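Local coordinates for putative hemin storage protein (Bordetella bronchiseptica, PDB 6AU1) that cleaves deacetylated poly-beta-1,6-N-acetylglucosamine through the glycoside hydrolase domain modelled here and can disrupt bacterial biofilms, at residues L158-D170 and P243-E255. Residues are numbered along the deposited sequence; the frame is centred on the assembly and turned at random.
With EDO (1,2-ethanediol), chain G.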
ATOM      1  N   LEU A 158       3.125   5.314  -3.200  1.00 15.90           N
ATOM      2  CA  LEU A 158       3.006   4.040  -2.504  1.00 14.09           C
ATOM      3  C   LEU A 158       1.745   3.358  -3.006  1.00 12.85           C
ATOM      4  O   LEU A 158       0.629   3.800  -2.753  1.00 13.45           O
ATOM      5  CB  LEU A 158       2.952   4.207  -0.981  1.00 15.19           C
ATOM      6  CG  LEU A 158       2.610   2.903  -0.238  1.00 15.43           C
ATOM      7  CD1 LEU A 158       3.718   1.832  -0.394  1.00 14.81           C
ATOM      8  CD2 LEU A 158       2.281   3.161   1.249  1.00 15.77           C
ATOM      9  N   PHE A 159       1.931   2.266  -3.730  1.00 12.61           N
ATOM     10  CA  PHE A 159       0.794   1.478  -4.159  1.00 12.10           C
ATOM     11  C   PHE A 159       0.295   0.622  -2.990  1.00 13.79           C
ATOM     12  O   PHE A 159       1.042  -0.167  -2.419  1.00 14.00           O
ATOM     13  CB  PHE A 159       1.187   0.604  -5.357  1.00 13.29           C
ATOM     14  CG  PHE A 159       1.584   1.395  -6.583  1.00 15.38           C
ATOM     15  CD1 PHE A 159       0.629   2.102  -7.311  1.00 14.30           C
ATOM     16  CD2 PHE A 159       2.899   1.403  -7.023  1.00 17.51           C
ATOM     17  CE1 PHE A 159       0.992   2.826  -8.450  1.00 13.99           C
ATOM     18  CE2 PHE A 159       3.274   2.119  -8.160  1.00 16.66           C
ATOM     19  CZ  PHE A 159       2.314   2.832  -8.873  1.00 16.01           C
ATOM     20  N   HIS A 160      -0.981   0.801  -2.658  1.00 12.93           N
ATOM     21  CA  HIS A 160      -1.657   0.197  -1.501  1.00 12.29           C
ATOM     22  C   HIS A 160      -1.700  -1.325  -1.530  1.00 15.02           C
ATOM     23  O   HIS A 160      -1.498  -1.929  -2.583  1.00 13.67           O
ATOM     24  CB  HIS A 160      -3.085   0.768  -1.460  1.00 10.72           C
ATOM     25  CG  HIS A 160      -3.865   0.460  -0.211  1.00 12.60           C
ATOM     26  ND1 HIS A 160      -3.288   0.335   1.034  1.00 14.56           N
ATOM     27  CD2 HIS A 160      -5.201   0.308  -0.025  1.00 11.65           C
ATOM     28  CE1 HIS A 160      -4.231   0.105   1.933  1.00 14.64           C
ATOM     29  NE2 HIS A 160      -5.401   0.073   1.315  1.00 13.15           N
ATOM     30  N   ASP A 161      -1.992  -1.933  -0.378  1.00 10.72           N
ATOM     31  CA  ASP A 161      -2.095  -3.392  -0.277  1.00 13.64           C
ATOM     32  C   ASP A 161      -3.422  -3.947  -0.815  1.00 14.35           C
ATOM     33  O   ASP A 161      -3.692  -5.138  -0.682  1.00 13.69           O
ATOM     34  CB  ASP A 161      -1.878  -3.856   1.182  1.00 14.02           C
ATOM     35  CG  ASP A 161      -2.949  -3.356   2.169  1.00 18.47           C
ATOM     36  OD1 ASP A 161      -4.047  -2.927   1.764  1.00 17.31           O
ATOM     37  OD2 ASP A 161      -2.682  -3.416   3.393  1.00 25.56           O
ATOM     38  N   ASP A 162      -4.232  -3.106  -1.456  1.00 14.27           N
ATOM     39  CA  ASP A 162      -5.503  -3.588  -2.000  1.00 14.04           C
ATOM     40  C   ASP A 162      -5.281  -4.398  -3.267  1.00 17.51           C
ATOM     41  O   ASP A 162      -6.175  -5.115  -3.704  1.00 14.25           O
ATOM     42  CB  ASP A 162      -6.461  -2.430  -2.308  1.00 13.55           C
ATOM     43  CG  ASP A 162      -6.011  -1.617  -3.496  1.00 16.44           C
ATOM     44  OD1 ASP A 162      -4.870  -1.102  -3.471  1.00 14.94           O
ATOM     45  OD2 ASP A 162      -6.783  -1.497  -4.464  1.00 13.70           O
ATOM     46  N   ALA A 163      -4.090  -4.266  -3.847  1.00 15.30           N
ATOM     47  CA  ALA A 163      -3.715  -4.952  -5.077  1.00 17.22           C
ATOM     48  C   ALA A 163      -3.355  -6.420  -4.795  1.00 15.27           C
ATOM     49  O   ALA A 163      -2.183  -6.813  -4.739  1.00 15.32           O
ATOM     50  CB  ALA A 163      -2.557  -4.221  -5.750  1.00 15.98           C
ATOM     51  N   VAL A 164      -4.396  -7.212  -4.587  1.00 12.96           N
ATOM     52  CA  VAL A 164      -4.270  -8.649  -4.373  1.00 13.58           C
ATOM     53  C   VAL A 164      -5.284  -9.347  -5.260  1.00 15.41           C
ATOM     54  O   VAL A 164      -6.323  -8.776  -5.577  1.00 14.53           O
ATOM     55  CB  VAL A 164      -4.525  -9.072  -2.896  1.00 15.13           C
ATOM     56  CG1 VAL A 164      -3.414  -8.587  -1.992  1.00 13.81           C
ATOM     57  CG2 VAL A 164      -5.893  -8.569  -2.407  1.00 16.95           C
ATOM     58  N   LEU A 165      -4.966 -10.579  -5.651  1.00 15.36           N
ATOM     59  CA  LEU A 165      -5.906 -11.470  -6.332  1.00 15.65           C
ATOM     60  C   LEU A 165      -5.725 -12.862  -5.746  1.00 14.90           C
ATOM     61  O   LEU A 165      -4.588 -13.296  -5.554  1.00 15.48           O
ATOM     62  CB  LEU A 165      -5.645 -11.504  -7.841  1.00 14.68           C
ATOM     63  CG  LEU A 165      -5.886 -10.223  -8.641  1.00 14.02           C
ATOM     64  CD1 LEU A 165      -5.323 -10.369 -10.046  1.00 15.98           C
ATOM     65  CD2 LEU A 165      -7.388  -9.903  -8.694  1.00 16.15           C
ATOM     66  N   ASP A 166      -6.809 -13.575  -5.440  1.00 15.47           N
ATOM     67  CA  ASP A 166      -6.594 -14.926  -4.922  1.00 14.93           C
ATOM     68  C   ASP A 166      -6.685 -15.961  -6.043  1.00 15.34           C
ATOM     69  O   ASP A 166      -6.734 -15.596  -7.214  1.00 14.79           O
ATOM     70  CB  ASP A 166      -7.547 -15.248  -3.761  1.00 18.14           C
ATOM     71  CG  ASP A 166      -9.011 -15.347  -4.173  1.00 22.61           C
ATOM     72  OD1 ASP A 166      -9.320 -15.730  -5.313  1.00 21.87           O
ATOM     73  OD2 ASP A 166      -9.869 -15.065  -3.311  1.00 28.59           O
ATOM     74  N   ASP A 167      -6.668 -17.244  -5.687  1.00 16.77           N
ATOM     75  CA  ASP A 167      -6.538 -18.282  -6.708  1.00 16.77           C
ATOM     76  C   ASP A 167      -7.890 -18.660  -7.326  1.00 17.87           C
ATOM     77  O   ASP A 167      -7.984 -19.645  -8.052  1.00 16.53           O
ATOM     78  CB  ASP A 167      -5.831 -19.518  -6.128  1.00 17.55           C
ATOM     79  CG  ASP A 167      -6.490 -20.048  -4.865  1.00 21.25           C
ATOM     80  OD1 ASP A 167      -7.464 -19.437  -4.377  1.00 22.44           O
ATOM     81  OD2 ASP A 167      -6.008 -21.081  -4.347  1.00 26.91           O
ATOM     82  N   THR A 168      -8.917 -17.853  -7.059  1.00 16.70           N
ATOM     83  CA  THR A 168     -10.220 -17.987  -7.723  1.00 16.51           C
ATOM     84  C   THR A 168     -10.554 -16.747  -8.551  1.00 14.50           C
ATOM     85  O   THR A 168     -11.665 -16.624  -9.092  1.00 15.60           O
ATOM     86  CB  THR A 168     -11.368 -18.221  -6.704  1.00 16.68           C
ATOM     87  OG1 THR A 168     -11.570 -17.028  -5.929  1.00 16.18           O
ATOM     88  CG2 THR A 168     -11.037 -19.388  -5.783  1.00 20.49           C
ATOM     89  N   GLU A 169      -9.590 -15.823  -8.634  1.00 13.91           N
ATOM     90  CA  GLU A 169      -9.781 -14.516  -9.265  1.00 13.75           C
ATOM     91  C   GLU A 169      -8.691 -14.265 -10.306  1.00 17.51           C
ATOM     92  O   GLU A 169      -7.653 -14.917 -10.259  1.00 17.17           O
ATOM     93  CB  GLU A 169      -9.720 -13.406  -8.204  1.00 12.25           C
ATOM     94  CG  GLU A 169     -10.797 -13.495  -7.130  1.00 13.90           C
ATOM     95  CD  GLU A 169     -10.529 -12.546  -5.964  1.00 18.03           C
ATOM     96  OE1 GLU A 169     -11.506 -12.127  -5.309  1.00 17.49           O
ATOM     97  OE2 GLU A 169      -9.350 -12.216  -5.708  1.00 15.65           O
ATOM     98  N   ASP A 170      -8.874 -13.339 -11.246  1.00 14.58           N
ATOM     99  CA  ASP A 170     -10.105 -12.640 -11.593  1.00 14.20           C
ATOM    100  C   ASP A 170     -10.866 -13.528 -12.590  1.00 16.36           C
ATOM    101  O   ASP A 170     -10.290 -13.957 -13.589  1.00 17.03           O
ATOM    102  CB  ASP A 170      -9.722 -11.273 -12.190  1.00 15.75           C
ATOM    103  CG  ASP A 170     -10.904 -10.396 -12.519  1.00 19.69           C
ATOM    104  OD1 ASP A 170     -12.052 -10.879 -12.565  1.00 19.54           O
ATOM    105  OD2 ASP A 170     -10.653  -9.196 -12.745  1.00 20.15           O
ATOM    106  N   PRO A 243       6.332 -18.843   0.096  1.00 23.76           N
ATOM    107  CA  PRO A 243       6.134 -18.383  -1.281  1.00 25.63           C
ATOM    108  C   PRO A 243       5.083 -19.151  -2.080  1.00 25.27           C
ATOM    109  O   PRO A 243       4.642 -18.624  -3.092  1.00 24.13           O
ATOM    110  CB  PRO A 243       7.522 -18.553  -1.897  1.00 29.12           C
ATOM    111  CG  PRO A 243       8.443 -18.332  -0.742  1.00 30.96           C
ATOM    112  CD  PRO A 243       7.759 -19.038   0.403  1.00 30.11           C
ATOM    113  N   VAL A 244       4.676 -20.343  -1.654  1.00 23.89           N
ATOM    114  CA  VAL A 244       3.584 -21.020  -2.350  1.00 22.74           C
ATOM    115  C   VAL A 244       2.334 -20.129  -2.342  1.00 23.61           C
ATOM    116  O   VAL A 244       1.530 -20.165  -3.280  1.00 21.88           O
ATOM    117  CB  VAL A 244       3.245 -22.387  -1.732  1.00 32.99           C
ATOM    118  CG1 VAL A 244       2.744 -22.227  -0.317  1.00 37.68           C
ATOM    119  CG2 VAL A 244       2.197 -23.099  -2.573  1.00 32.65           C
ATOM    120  N   SER A 245       2.198 -19.314  -1.298  1.00 21.58           N
ATOM    121  CA  SER A 245       1.021 -18.460  -1.113  1.00 20.90           C
ATOM    122  C   SER A 245       0.938 -17.321  -2.119  1.00 18.07           C
ATOM    123  O   SER A 245      -0.071 -16.617  -2.162  1.00 18.21           O
ATOM    124  CB  SER A 245       0.987 -17.888   0.308  1.00 20.35           C
ATOM    125  OG  SER A 245       2.018 -16.936   0.523  1.00 20.26           O
ATOM    126  N   GLU A 246       1.982 -17.135  -2.930  1.00 18.19           N
ATOM    127  CA  GLU A 246       1.890 -16.229  -4.082  1.00 18.20           C
ATOM    128  C   GLU A 246       0.641 -16.508  -4.897  1.00 18.90           C
ATOM    129  O   GLU A 246       0.010 -15.592  -5.419  1.00 18.90           O
ATOM    130  CB  GLU A 246       3.113 -16.362  -4.989  1.00 19.86           C
ATOM    131  CG  GLU A 246       4.390 -15.796  -4.385  1.00 19.92           C
ATOM    132  CD  GLU A 246       5.575 -15.948  -5.315  1.00 30.98           C
ATOM    133  OE1 GLU A 246       5.359 -16.292  -6.498  1.00 29.10           O
ATOM    134  OE2 GLU A 246       6.717 -15.716  -4.863  1.00 30.28           O
ATOM    135  N   ALA A 247       0.287 -17.787  -5.003  1.00 17.99           N
ATOM    136  CA  ALA A 247      -0.868 -18.195  -5.795  1.00 18.82           C
ATOM    137  C   ALA A 247      -2.198 -17.613  -5.305  1.00 22.57           C
ATOM    138  O   ALA A 247      -3.127 -17.484  -6.100  1.00 20.57           O
ATOM    139  CB  ALA A 247      -0.961 -19.717  -5.841  1.00 22.87           C
ATOM    140  N   TRP A 248      -2.321 -17.268  -4.023  1.00 18.09           N
ATOM    141  CA  TRP A 248      -3.596 -16.683  -3.594  1.00 18.58           C
ATOM    142  C   TRP A 248      -3.446 -15.276  -3.026  1.00 18.33           C
ATOM    143  O   TRP A 248      -4.375 -14.745  -2.413  1.00 16.46           O
ATOM    144  CB  TRP A 248      -4.335 -17.603  -2.600  1.00 19.85           C
ATOM    145  CG  TRP A 248      -3.592 -18.028  -1.376  1.00 19.81           C
ATOM    146  CD1 TRP A 248      -3.540 -17.370  -0.176  1.00 20.08           C
ATOM    147  CD2 TRP A 248      -2.815 -19.225  -1.213  1.00 20.52           C
ATOM    148  NE1 TRP A 248      -2.771 -18.081   0.718  1.00 22.46           N
ATOM    149  CE2 TRP A 248      -2.316 -19.223   0.105  1.00 22.63           C
ATOM    150  CE3 TRP A 248      -2.489 -20.292  -2.057  1.00 25.84           C
ATOM    151  CZ2 TRP A 248      -1.509 -20.250   0.602  1.00 24.58           C
ATOM    152  CZ3 TRP A 248      -1.682 -21.306  -1.564  1.00 28.39           C
ATOM    153  CH2 TRP A 248      -1.200 -21.273  -0.246  1.00 25.48           C
ATOM    154  N   TYR A 249      -2.289 -14.665  -3.271  1.00 14.45           N
ATOM    155  CA  TYR A 249      -2.087 -13.244  -2.985  1.00 13.12           C
ATOM    156  C   TYR A 249      -1.915 -12.390  -4.241  1.00 15.12           C
ATOM    157  O   TYR A 249      -2.288 -11.220  -4.243  1.00 14.43           O
ATOM    158  CB  TYR A 249      -0.861 -13.045  -2.086  1.00 14.00           C
ATOM    159  CG  TYR A 249      -1.130 -13.186  -0.604  1.00 15.26           C
ATOM    160  CD1 TYR A 249      -1.172 -14.439  -0.003  1.00 18.23           C
ATOM    161  CD2 TYR A 249      -1.319 -12.058   0.200  1.00 15.04           C
ATOM    162  CE1 TYR A 249      -1.403 -14.575   1.356  1.00 20.83           C
ATOM    163  CE2 TYR A 249      -1.541 -12.183   1.566  1.00 15.46           C
ATOM    164  CZ  TYR A 249      -1.579 -13.439   2.137  1.00 16.82           C
ATOM    165  OH  TYR A 249      -1.810 -13.582   3.489  1.00 17.21           O
ATOM    166  N   GLY A 250      -1.309 -12.939  -5.287  1.00 15.30           N
ATOM    167  CA  GLY A 250      -1.042 -12.128  -6.467  1.00 15.96           C
ATOM    168  C   GLY A 250       0.085 -11.135  -6.215  1.00 15.94           C
ATOM    169  O   GLY A 250       0.170 -10.089  -6.868  1.00 16.10           O
ATOM    170  N   GLN A 251       0.950 -11.475  -5.262  1.00 15.46           N
ATOM    171  CA  GLN A 251       2.129 -10.671  -4.925  1.00 15.73           C
ATOM    172  C   GLN A 251       3.327 -11.595  -4.760  1.00 17.29           C
ATOM    173  O   GLN A 251       3.154 -12.766  -4.456  1.00 18.12           O
ATOM    174  CB  GLN A 251       1.914  -9.882  -3.635  1.00 13.37           C
ATOM    175  CG  GLN A 251       0.668  -9.006  -3.604  1.00 13.33           C
ATOM    176  CD  GLN A 251       0.584  -8.203  -2.326  1.00 16.04           C
ATOM    177  OE1 GLN A 251       1.216  -8.538  -1.332  1.00 16.00           O
ATOM    178  NE2 GLN A 251      -0.199  -7.130  -2.346  1.00 16.12           N
ATOM    179  N   SER A 252       4.535 -11.058  -4.925  1.00 17.18           N
ATOM    180  CA  SER A 252       5.758 -11.866  -4.934  1.00 18.17           C
ATOM    181  C   SER A 252       6.951 -11.002  -4.557  1.00 18.95           C
ATOM    182  O   SER A 252       7.092  -9.913  -5.085  1.00 19.44           O
ATOM    183  CB  SER A 252       5.988 -12.480  -6.320  1.00 19.98           C
ATOM    184  OG  SER A 252       7.326 -12.879  -6.491  1.00 27.56           O
ATOM    185  N   LEU A 253       7.814 -11.480  -3.663  1.00 20.35           N
ATOM    186  CA  LEU A 253       8.965 -10.669  -3.267  1.00 17.95           C
ATOM    187  C   LEU A 253       9.977 -10.503  -4.410  1.00 19.79           C
ATOM    188  O   LEU A 253      10.384  -9.376  -4.691  1.00 20.54           O
ATOM    189  CB  LEU A 253       9.647 -11.250  -2.024  1.00 19.93           C
ATOM    190  CG  LEU A 253      10.918 -10.523  -1.581  1.00 22.67           C
ATOM    191  CD1 LEU A 253      10.646  -9.030  -1.338  1.00 21.18           C
ATOM    192  CD2 LEU A 253      11.485 -11.178  -0.336  1.00 26.79           C
ATOM    193  N   PRO A 254      10.376 -11.600  -5.088  1.00 21.87           N
ATOM    194  CA  PRO A 254      11.349 -11.413  -6.179  1.00 26.12           C
ATOM    195  C   PRO A 254      10.866 -10.474  -7.283  1.00 23.87           C
ATOM    196  O   PRO A 254      11.645  -9.649  -7.773  1.00 22.93           O
ATOM    197  CB  PRO A 254      11.526 -12.829  -6.742  1.00 30.04           C
ATOM    198  CG  PRO A 254      11.145 -13.726  -5.647  1.00 30.30           C
ATOM    199  CD  PRO A 254      10.093 -13.032  -4.859  1.00 22.56           C
ATOM    200  N   GLU A 255       9.602 -10.613  -7.674  1.00 22.84           N
ATOM    201  CA  GLU A 255       9.051  -9.793  -8.743  1.00 21.78           C
ATOM    202  C   GLU A 255       8.909  -8.337  -8.293  1.00 21.52           C
ATOM    203  O   GLU A 255       9.123  -7.422  -9.086  1.00 21.20           O
ATOM    204  CB  GLU A 255       7.699 -10.338  -9.206  1.00 23.04           C
ATOM    205  CG  GLU A 255       7.787 -11.712  -9.875  1.00 28.64           C
ATOM    206  CD  GLU A 255       8.634 -11.691 -11.135  1.00 43.65           C
ATOM    207  OE1 GLU A 255       8.533 -10.714 -11.906  1.00 44.99           O
ATOM    208  OE2 GLU A 255       9.406 -12.648 -11.354  1.00 46.07           O
TER
HETATM  209  C1  EDO G 705      -6.735  -4.997   2.050  1.00 23.96           C
HETATM  210  O1  EDO G 705      -6.392  -3.826   1.285  1.00 23.57           O
HETATM  211  C2  EDO G 705      -6.713  -6.229   1.151  1.00 26.14           C
HETATM  212  O2  EDO G 705      -5.362  -6.535   0.784  1.00 26.74           O
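Gln251 and Tyr249 each make a hydrogen bond to the loop that follows strand 156-159. Gln251 NE2 donates to Ala163 O over 3.1 Å; the carbonyl oxygen lies close to the amide plane of Gln251, yet the donor sits above the carbonyl plane of Ala163. Gln251 gets there with an extended chain, CG lying beside the backbone N (chi1 -54°), and its OE1 is engaged by Tyr236. Next along, Leu165 N gives its hydrogen to Tyr249 O at 3.1 Å, and the same oxygen takes a CA-H...O contact from Val164. A second such contact runs from Asp166 CA to Trp248 O, 3.4 Å apart.

In the fold, this is loop-to-loop packing at the C-terminal end of a TIM-type barrel: the loop leaving strand 156-159 runs along the short helical turn 246-249, which belongs to the excursion between strands 230-235 and 262-266. Gly250, with positive phi, turns the chain out of that helical turn directly beside Leu165.

Among the van der Waals contacts, the side chains of Val164 and Gln251 cross at a slant, bringing Val164 CG1 to 3.5 Å from Gln251 NE2. Asp167 lies alongside Trp248, its CB 3.4 Å from Ala247 O and its carboxylate carbon 4.0 Å from Trp248 CB.

The loop is also braced from within. Asp166 OD1 accepts both Thr168 N, closing an Asx turn, and Thr168 OG1, while Asp166 N reaches Glu169 OE2 at 2.9 Å; Arg117 and Arg129 hold the other oxygen of Glu169. An ethanediol, probably from the crystallisation liquor, bonds to Asp161 through its backbone O and OD1, and also to Tyr236 OH.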